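Local atomic coordinates of glutaredoxin, CPYC type (Chlamydomonas reinhardtii, PDB entry 7NCV), a protein that probably reduces disulfides with electrons from glutathione, as a glutathione-disulfide oxidoreductase. Residues A[65-68]-A[73-76]. Residues are numbered along the deposited sequence; the frame is centred on the assembly and turned at random. Where two conformers were deposited one is given.
Sequences DITG and PRVF
Thr67, in the last turn of helix 58-67, comes nearest to Arg74 at the start of strand 74-77, with 7.9 Å between their CA atoms. Its side chain forks between two partners. The hydroxyl meets Arg74, and the methyl meets Phe76. With chi1 at 74°, CG2 stands anti to the carbonyl carbon and reaches the aromatic ring, while OG1 is left on the side of Arg74. CG2 of Thr67 sits 3.4 Å from CZ of Phe76, approaching the ring obliquely. Ile66 adds a second methyl: its CG2 lies at the ring edge, 4.1 Å from CE2 of Phe76. In this thioredoxin-type fold, Phe76 reaches from the central sheet into the layer formed by helices 58-67 and 3-16, where it also touches Val14. In one of two conformers, the bent chain of Arg74 brings NH2 to 2.9 Å from Thr67 OG1. That hydrogen bond is weak, with an N-H...O angle of only 115°, and may not hold in the other. OG1 is held mainly within its own helix end, by Leu63 O and Gly69 N, while Arg74 NE bonds to Ser71 O. A valine in place of Thr67 would probably leave Leu63 O without this donor and Gly69 N without this acceptor, and end the weak contact with Arg74. Gly68 leaves the helix with positive phi (100°), a backbone shape in which a CB would press on the preceding carbonyl O.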
ATOM      1  N   ASP A  65     -13.245  -0.034   3.601  1.00 32.97           N
ATOM      2  CA  ASP A  65     -13.985  -1.277   3.470  1.00 32.23           C
ATOM      3  C   ASP A  65     -13.050  -2.463   3.345  1.00 34.19           C
ATOM      4  O   ASP A  65     -13.316  -3.527   3.905  1.00 34.64           O
ATOM      5  CB  ASP A  65     -14.923  -1.214   2.266  1.00 37.99           C
ATOM      6  CG  ASP A  65     -16.265  -0.570   2.605  1.00 55.09           C
ATOM      7  OD1 ASP A  65     -16.327   0.212   3.580  1.00 72.32           O
ATOM      8  OD2 ASP A  65     -17.263  -0.862   1.906  1.00 90.50           O
ATOM      9  N   ILE A  66     -11.945  -2.294   2.612  1.00 28.31           N
ATOM     10  CA  ILE A  66     -11.067  -3.412   2.296  1.00 26.48           C
ATOM     11  C   ILE A  66     -10.136  -3.724   3.449  1.00 29.19           C
ATOM     12  O   ILE A  66      -9.841  -4.898   3.688  1.00 31.51           O
ATOM     13  CB  ILE A  66     -10.279  -3.112   1.011  1.00 27.90           C
ATOM     14  CG1 ILE A  66     -11.220  -3.107  -0.183  1.00 28.23           C
ATOM     15  CG2 ILE A  66      -9.136  -4.118   0.810  1.00 27.20           C
ATOM     16  CD1 ILE A  66     -10.606  -2.443  -1.399  1.00 28.48           C
ATOM     17  N   THR A  67      -9.616  -2.687   4.160  1.00 25.17           N
ATOM     18  CA  THR A  67      -8.518  -2.880   5.109  1.00 27.84           C
ATOM     19  C   THR A  67      -8.897  -2.614   6.549  1.00 30.47           C
ATOM     20  O   THR A  67      -8.114  -2.955   7.446  1.00 31.85           O
ATOM     21  CB  THR A  67      -7.315  -1.967   4.791  1.00 24.39           C
ATOM     22  OG1 THR A  67      -7.615  -0.601   5.158  1.00 25.07           O
ATOM     23  CG2 THR A  67      -6.975  -2.049   3.278  1.00 22.87           C
ATOM     24  N   GLY A  68     -10.009  -1.917   6.782  1.00 26.53           N
ATOM     25  CA  GLY A  68     -10.411  -1.537   8.124  1.00 30.81           C
ATOM     26  C   GLY A  68     -10.090  -0.114   8.509  1.00 31.24           C
ATOM     27  O   GLY A  68     -10.516   0.338   9.584  1.00 34.78           O
ATOM     28  N   PRO A  73      -0.714   5.749   4.595  1.00 17.13           N
ATOM     29  CA  PRO A  73      -0.622   4.772   3.511  1.00 17.37           C
ATOM     30  C   PRO A  73      -1.353   3.483   3.822  1.00 16.21           C
ATOM     31  O   PRO A  73      -1.618   3.133   4.997  1.00 18.24           O
ATOM     32  CB  PRO A  73       0.884   4.443   3.433  1.00 16.33           C
ATOM     33  CG  PRO A  73       1.381   4.625   4.914  1.00 18.22           C
ATOM     34  CD  PRO A  73       0.506   5.729   5.477  1.00 17.96           C
ATOM     35  N   ARG A  74      -1.650   2.735   2.765  0.50 19.55           N
ATOM     36  CA  ARG A  74      -2.215   1.373   2.862  0.50 13.93           C
ATOM     37  C   ARG A  74      -1.357   0.472   1.991  0.50 16.02           C
ATOM     38  O   ARG A  74      -1.334   0.625   0.765  0.50 28.14           O
ATOM     39  CB  ARG A  74      -3.694   1.346   2.431  0.50 17.94           C
ATOM     40  CG  ARG A  74      -4.599   2.238   3.318  0.50 22.14           C
ATOM     41  CD  ARG A  74      -4.971   1.524   4.640  0.50 18.24           C
ATOM     42  NE  ARG A  74      -5.156   2.403   5.791  0.50 23.28           N
ATOM     43  CZ  ARG A  74      -5.666   1.994   6.952  0.50 23.57           C
ATOM     44  NH1 ARG A  74      -5.840   2.831   7.988  0.50 23.54           N
ATOM     45  NH2 ARG A  74      -5.932   0.719   7.095  0.50 18.47           N
ATOM     46  N   VAL A  75      -0.569  -0.387   2.625  1.00 16.81           N
ATOM     47  CA  VAL A  75       0.444  -1.204   1.954  1.00 15.96           C
ATOM     48  C   VAL A  75      -0.076  -2.616   1.791  1.00 17.30           C
ATOM     49  O   VAL A  75      -0.574  -3.231   2.764  1.00 18.33           O
ATOM     50  CB  VAL A  75       1.738  -1.228   2.787  1.00 16.52           C
ATOM     51  CG1 VAL A  75       2.768  -2.123   2.153  1.00 18.10           C
ATOM     52  CG2 VAL A  75       2.291   0.195   2.969  1.00 18.22           C
ATOM     53  N   PHE A  76       0.047  -3.143   0.566  1.00 17.12           N
ATOM     54  CA  PHE A  76      -0.331  -4.527   0.274  1.00 16.98           C
ATOM     55  C   PHE A  76       0.841  -5.277  -0.328  1.00 17.14           C
ATOM     56  O   PHE A  76       1.578  -4.724  -1.160  1.00 16.42           O
ATOM     57  CB  PHE A  76      -1.498  -4.576  -0.735  1.00 17.71           C
ATOM     58  CG  PHE A  76      -2.758  -3.860  -0.269  1.00 17.43           C
ATOM     59  CD1 PHE A  76      -2.867  -2.451  -0.367  1.00 17.16           C
ATOM     60  CD2 PHE A  76      -3.857  -4.608   0.150  1.00 20.90           C
ATOM     61  CE1 PHE A  76      -4.063  -1.803  -0.005  1.00 19.35           C
ATOM     62  CE2 PHE A  76      -5.037  -4.000   0.493  1.00 21.93           C
ATOM     63  CZ  PHE A  76      -5.145  -2.591   0.433  1.00 22.11           C
TER